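Local coordinates for DUF2235 domain-containing protein (Pseudomonas aeruginosa, PDB 4O5P), which is a type VI secretion phospholipase effector, Tle1, which probably hydrolyses membrane phospholipids through an alpha/beta-hydrolase type catalytic domain, at residues A[276-288]-A[340-352]. Numbering follows the deposited sequence.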
loop_
_atom_site.group_PDB
_atom_site.type_symbol
_atom_site.label_atom_id
_atom_site.label_comp_id
_atom_site.label_asym_id
_atom_site.label_seq_id
_atom_site.Cartn_x
_atom_site.Cartn_y
_atom_site.Cartn_z
ATOM N N PHE A 276 9.300 16.558 -1.970
ATOM C CA PHE A 276 9.623 15.184 -2.372
ATOM C C PHE A 276 8.536 14.176 -1.968
ATOM O O PHE A 276 8.118 14.126 -0.816
ATOM C CB PHE A 276 10.972 14.757 -1.774
ATOM C CG PHE A 276 11.447 13.393 -2.238
ATOM C CD1 PHE A 276 12.175 13.261 -3.422
ATOM C CD2 PHE A 276 11.158 12.250 -1.499
ATOM C CE1 PHE A 276 12.611 12.002 -3.859
ATOM C CE2 PHE A 276 11.579 10.996 -1.922
ATOM C CZ PHE A 276 12.310 10.870 -3.099
ATOM N N LEU A 277 8.087 13.379 -2.931
ATOM C CA LEU A 277 7.126 12.321 -2.668
ATOM C C LEU A 277 7.791 10.993 -3.068
ATOM O O LEU A 277 8.054 10.750 -4.254
ATOM C CB LEU A 277 5.853 12.570 -3.486
ATOM C CG LEU A 277 4.666 11.616 -3.380
ATOM C CD1 LEU A 277 4.089 11.641 -1.955
ATOM C CD2 LEU A 277 3.622 12.032 -4.409
ATOM N N GLY A 278 8.122 10.167 -2.081
ATOM C CA GLY A 278 8.817 8.914 -2.359
ATOM C C GLY A 278 7.924 7.718 -2.091
ATOM O O GLY A 278 7.486 7.511 -0.960
ATOM N N LEU A 279 7.685 6.914 -3.124
ATOM C CA LEU A 279 6.715 5.831 -3.049
ATOM C C LEU A 279 7.306 4.460 -3.399
ATOM O O LEU A 279 8.053 4.308 -4.371
ATOM C CB LEU A 279 5.545 6.113 -3.983
ATOM C CG LEU A 279 4.945 7.509 -3.951
ATOM C CD1 LEU A 279 4.011 7.656 -5.144
ATOM C CD2 LEU A 279 4.230 7.745 -2.632
ATOM N N PHE A 280 6.977 3.464 -2.585
ATOM C CA PHE A 280 7.385 2.094 -2.852
ATOM C C PHE A 280 6.125 1.319 -3.223
ATOM O O PHE A 280 5.236 1.167 -2.367
ATOM C CB PHE A 280 7.974 1.448 -1.589
ATOM C CG PHE A 280 9.243 2.089 -1.080
ATOM C CD1 PHE A 280 10.486 1.609 -1.492
ATOM C CD2 PHE A 280 9.200 3.121 -0.150
ATOM C CE1 PHE A 280 11.658 2.159 -1.011
ATOM C CE2 PHE A 280 10.378 3.679 0.346
ATOM C CZ PHE A 280 11.612 3.201 -0.088
ATOM N N ASP A 281 6.030 0.878 -4.482
ATOM C CA ASP A 281 5.024 -0.123 -4.915
ATOM C C ASP A 281 3.618 0.163 -4.425
ATOM O O ASP A 281 3.115 -0.556 -3.568
ATOM C CB ASP A 281 5.443 -1.527 -4.447
ATOM C CG ASP A 281 4.969 -2.622 -5.372
ATOM O OD1 ASP A 281 5.187 -2.501 -6.592
ATOM O OD2 ASP A 281 4.379 -3.617 -4.892
ATOM N N THR A 282 2.995 1.219 -4.964
ATOM C CA THR A 282 1.665 1.653 -4.545
ATOM C C THR A 282 0.596 0.581 -4.729
ATOM O O THR A 282 0.439 0.054 -5.829
ATOM C CB THR A 282 1.198 2.849 -5.375
ATOM O OG1 THR A 282 2.156 3.901 -5.271
ATOM C CG2 THR A 282 -0.170 3.340 -4.902
ATOM N N VAL A 283 -0.145 0.283 -3.657
ATOM C CA VAL A 283 -1.291 -0.633 -3.738
ATOM C C VAL A 283 -2.489 0.032 -3.093
ATOM O O VAL A 283 -2.435 0.382 -1.927
ATOM C CB VAL A 283 -1.020 -1.963 -3.019
ATOM C CG1 VAL A 283 -2.313 -2.803 -2.951
ATOM C CG2 VAL A 283 0.111 -2.726 -3.717
ATOM N N ALA A 284 -3.566 0.223 -3.850
ATOM C CA ALA A 284 -4.681 1.052 -3.384
ATOM C C ALA A 284 -5.923 0.218 -3.148
ATOM O O ALA A 284 -7.023 0.756 -2.941
ATOM C CB ALA A 284 -4.976 2.161 -4.394
ATOM N N ALA A 285 -5.728 -1.096 -3.148
ATOM C CA ALA A 285 -6.838 -2.046 -3.188
ATOM C C ALA A 285 -7.493 -2.203 -1.844
ATOM O O ALA A 285 -6.819 -2.182 -0.810
ATOM C CB ALA A 285 -6.347 -3.431 -3.672
ATOM N N VAL A 286 -8.806 -2.382 -1.868
ATOM C CA VAL A 286 -9.527 -2.849 -0.695
ATOM C C VAL A 286 -8.919 -4.183 -0.233
ATOM O O VAL A 286 -8.474 -4.996 -1.058
ATOM C CB VAL A 286 -11.036 -3.002 -1.001
ATOM C CG1 VAL A 286 -11.299 -4.186 -1.937
ATOM C CG2 VAL A 286 -11.830 -3.119 0.280
ATOM N N GLY A 287 -8.863 -4.376 1.085
ATOM C CA GLY A 287 -8.236 -5.542 1.682
ATOM C C GLY A 287 -9.204 -6.703 1.656
ATOM O O GLY A 287 -10.173 -6.740 2.419
ATOM N N LEU A 288 -8.926 -7.659 0.777
ATOM C CA LEU A 288 -9.896 -8.672 0.432
ATOM C C LEU A 288 -9.327 -10.075 0.619
ATOM O O LEU A 288 -9.280 -10.862 -0.329
ATOM C CB LEU A 288 -10.306 -8.471 -1.021
ATOM C CG LEU A 288 -11.751 -8.762 -1.370
ATOM C CD1 LEU A 288 -12.630 -7.703 -0.737
ATOM C CD2 LEU A 288 -11.934 -8.827 -2.882
ATOM N N GLN A 340 2.534 -10.647 -7.811
ATOM C CA GLN A 340 1.481 -11.213 -8.654
ATOM C C GLN A 340 0.148 -11.435 -7.917
ATOM O O GLN A 340 -0.836 -11.868 -8.534
ATOM C CB GLN A 340 1.928 -12.569 -9.248
ATOM C CG GLN A 340 2.980 -12.521 -10.361
ATOM C CD GLN A 340 3.325 -13.914 -10.873
ATOM O OE1 GLN A 340 4.038 -14.674 -10.208
ATOM N NE2 GLN A 340 2.793 -14.265 -12.039
ATOM N N ARG A 341 0.099 -11.157 -6.616
ATOM C CA ARG A 341 -1.117 -11.452 -5.847
ATOM C C ARG A 341 -2.283 -10.596 -6.309
ATOM O O ARG A 341 -2.143 -9.379 -6.489
ATOM C CB ARG A 341 -0.907 -11.258 -4.343
ATOM C CG ARG A 341 -0.259 -12.442 -3.623
ATOM C CD ARG A 341 0.037 -12.089 -2.146
ATOM N NE ARG A 341 1.038 -11.023 -2.047
ATOM C CZ ARG A 341 1.365 -10.397 -0.917
ATOM N NH1 ARG A 341 0.783 -10.727 0.226
ATOM N NH2 ARG A 341 2.285 -9.434 -0.934
ATOM N N ALA A 342 -3.429 -11.248 -6.499
ATOM C CA ALA A 342 -4.683 -10.572 -6.826
ATOM C C ALA A 342 -4.983 -9.465 -5.823
ATOM O O ALA A 342 -5.637 -8.490 -6.151
ATOM C CB ALA A 342 -5.814 -11.565 -6.826
ATOM N N SER A 343 -4.506 -9.644 -4.596
ATOM C CA SER A 343 -4.792 -8.730 -3.496
ATOM C C SER A 343 -3.858 -7.521 -3.509
ATOM O O SER A 343 -4.041 -6.586 -2.723
ATOM C CB SER A 343 -4.627 -9.476 -2.177
ATOM O OG SER A 343 -3.363 -10.129 -2.166
ATOM N N PHE A 344 -2.849 -7.549 -4.384
ATOM C CA PHE A 344 -1.855 -6.478 -4.426
ATOM C C PHE A 344 -1.637 -5.858 -5.815
ATOM O O PHE A 344 -0.509 -5.829 -6.315
ATOM C CB PHE A 344 -0.530 -6.963 -3.813
ATOM C CG PHE A 344 -0.581 -7.100 -2.318
ATOM C CD1 PHE A 344 -1.235 -8.175 -1.722
ATOM C CD2 PHE A 344 0.005 -6.146 -1.505
ATOM C CE1 PHE A 344 -1.299 -8.291 -0.353
ATOM C CE2 PHE A 344 -0.051 -6.259 -0.126
ATOM C CZ PHE A 344 -0.704 -7.321 0.450
ATOM N N PRO A 345 -2.710 -5.313 -6.425
ATOM C CA PRO A 345 -2.501 -4.647 -7.712
ATOM C C PRO A 345 -1.687 -3.361 -7.563
ATOM O O PRO A 345 -1.742 -2.671 -6.529
ATOM C CB PRO A 345 -3.929 -4.336 -8.192
ATOM C CG PRO A 345 -4.755 -4.270 -6.929
ATOM C CD PRO A 345 -4.123 -5.279 -6.004
ATOM N N LEU A 346 -0.925 -3.049 -8.605
ATOM C CA LEU A 346 -0.074 -1.888 -8.588
ATOM C C LEU A 346 -0.832 -0.671 -9.123
ATOM O O LEU A 346 -1.643 -0.776 -10.047
ATOM C CB LEU A 346 1.171 -2.158 -9.446
ATOM C CG LEU A 346 2.198 -1.033 -9.566
ATOM C CD1 LEU A 346 2.815 -0.683 -8.200
ATOM C CD2 LEU A 346 3.282 -1.430 -10.556
ATOM N N ASP A 347 -0.605 0.480 -8.509
ATOM C CA ASP A 347 -0.939 1.726 -9.178
ATOM C C ASP A 347 0.337 2.399 -9.658
ATOM O O ASP A 347 1.105 2.944 -8.863
ATOM C CB ASP A 347 -1.738 2.672 -8.269
ATOM C CG ASP A 347 -3.227 2.637 -8.562
ATOM O OD1 ASP A 347 -3.915 1.764 -7.994
ATOM O OD2 ASP A 347 -3.720 3.484 -9.354
ATOM N N SER A 348 0.546 2.378 -10.964
ATOM C CA SER A 348 1.632 3.149 -11.558
ATOM C C SER A 348 1.358 4.654 -11.395
ATOM O O SER A 348 0.221 5.064 -11.188
ATOM C CB SER A 348 1.752 2.795 -13.037
ATOM O OG SER A 348 2.739 3.579 -13.693
ATOM N N ILE A 349 2.392 5.477 -11.474
ATOM C CA ILE A 349 2.184 6.922 -11.460
ATOM C C ILE A 349 2.093 7.471 -12.883
ATOM O O ILE A 349 2.078 8.692 -13.081
ATOM C CB ILE A 349 3.301 7.660 -10.731
ATOM C CG1 ILE A 349 4.660 7.327 -11.346
ATOM C CG2 ILE A 349 3.275 7.348 -9.237
ATOM C CD1 ILE A 349 5.744 8.300 -10.960
ATOM N N ARG A 350 2.041 6.562 -13.859
ATOM C CA ARG A 350 1.767 6.916 -15.265
ATOM C C ARG A 350 0.300 7.316 -15.448
ATOM O O ARG A 350 -0.602 6.761 -14.810
ATOM C CB ARG A 350 2.084 5.746 -16.224
ATOM C CG ARG A 350 2.487 6.169 -17.667
ATOM C CD ARG A 350 2.872 4.967 -18.526
ATOM N NE ARG A 350 1.707 4.163 -18.922
ATOM C CZ ARG A 350 1.782 2.889 -19.285
ATOM N NH1 ARG A 350 2.953 2.274 -19.263
ATOM N NH2 ARG A 350 0.694 2.224 -19.630
ATOM N N ARG A 351 0.065 8.286 -16.321
ATOM C CA ARG A 351 -1.282 8.781 -16.568
ATOM C C ARG A 351 -1.312 9.652 -17.834
ATOM O O ARG A 351 -0.271 10.133 -18.300
ATOM C CB ARG A 351 -1.766 9.591 -15.365
ATOM C CG ARG A 351 -1.429 11.075 -15.438
ATOM C CD ARG A 351 0.056 11.397 -15.256
ATOM N NE ARG A 351 0.259 12.851 -15.284
ATOM C CZ ARG A 351 0.442 13.556 -16.398
ATOM N NH1 ARG A 351 0.467 12.939 -17.576
ATOM N NH2 ARG A 351 0.606 14.876 -16.344
ATOM N N ARG A 352 -2.505 9.866 -18.375
ATOM C CA ARG A 352 -2.658 10.746 -19.531
ATOM C C ARG A 352 -2.750 12.215 -19.099
ATOM O O ARG A 352 -3.310 12.516 -18.037
ATOM C CB ARG A 352 -3.908 10.345 -20.310
ATOM C CG ARG A 352 -3.952 8.866 -20.678
ATOM C CD ARG A 352 -5.186 8.543 -21.511
ATOM N NE ARG A 352 -5.130 9.258 -22.787
ATOM C CZ ARG A 352 -6.184 9.547 -23.546
ATOM N NH1 ARG A 352 -7.414 9.195 -23.164
ATOM N NH2 ARG A 352 -6.004 10.210 -24.686
HETATM O O HOH W 1 -3.441 -0.392 -6.578
HETATM O O HOH W 2 -6.997 -6.941 -1.583
#
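T282 and V283, just past the C-terminal end of strand 270-280, run alongside L346 and D347, with the touching parts heading 137° apart. One direct backbone hydrogen bond joins them: D347 N donates to T282 O at 2.9 Å, nearly straight at the hydrogen but tilted 34° from the carbonyl plane. The same oxygen takes a CA-H...O contact from L346, and V283 CA returns one to P345 O. Where a second direct bond might be expected, a water steps in, accepting from A284 N and donating to P345 O and to D347 OD1, the last at 2.6 Å. A second water ties S343 O to V286 O and L288 N.

V283 rests both methyls near P345 O; CG2, anti to the carbonyl carbon, also reaches F344 CD2 at 4.1 Å, meeting the ring obliquely. Further along, the A285 methyl sits 3.7 Å from both CG and CD of P345. T282 CG2 lies against D347 CB, and at the far end L279 CD1 meets I349 CG2. L346 extends its CG opposite the backbone nitrogen (chi1 179°), which carries CD1 to 3.4 Å from D281 OD1, the two side chains crossing at about a right angle.

OD2 of D281 hydrogen-bonds H379 ND1 and makes a salt bridge to R685, while OD1 takes a hydrogen bond from S336 N; D281 fits the acid of a probable S237-H379-D281 triad. Those polar partners hold the carboxylate, and the contact ties the chain just after it to the 340-352 segment by one direct bond and two bridging waters.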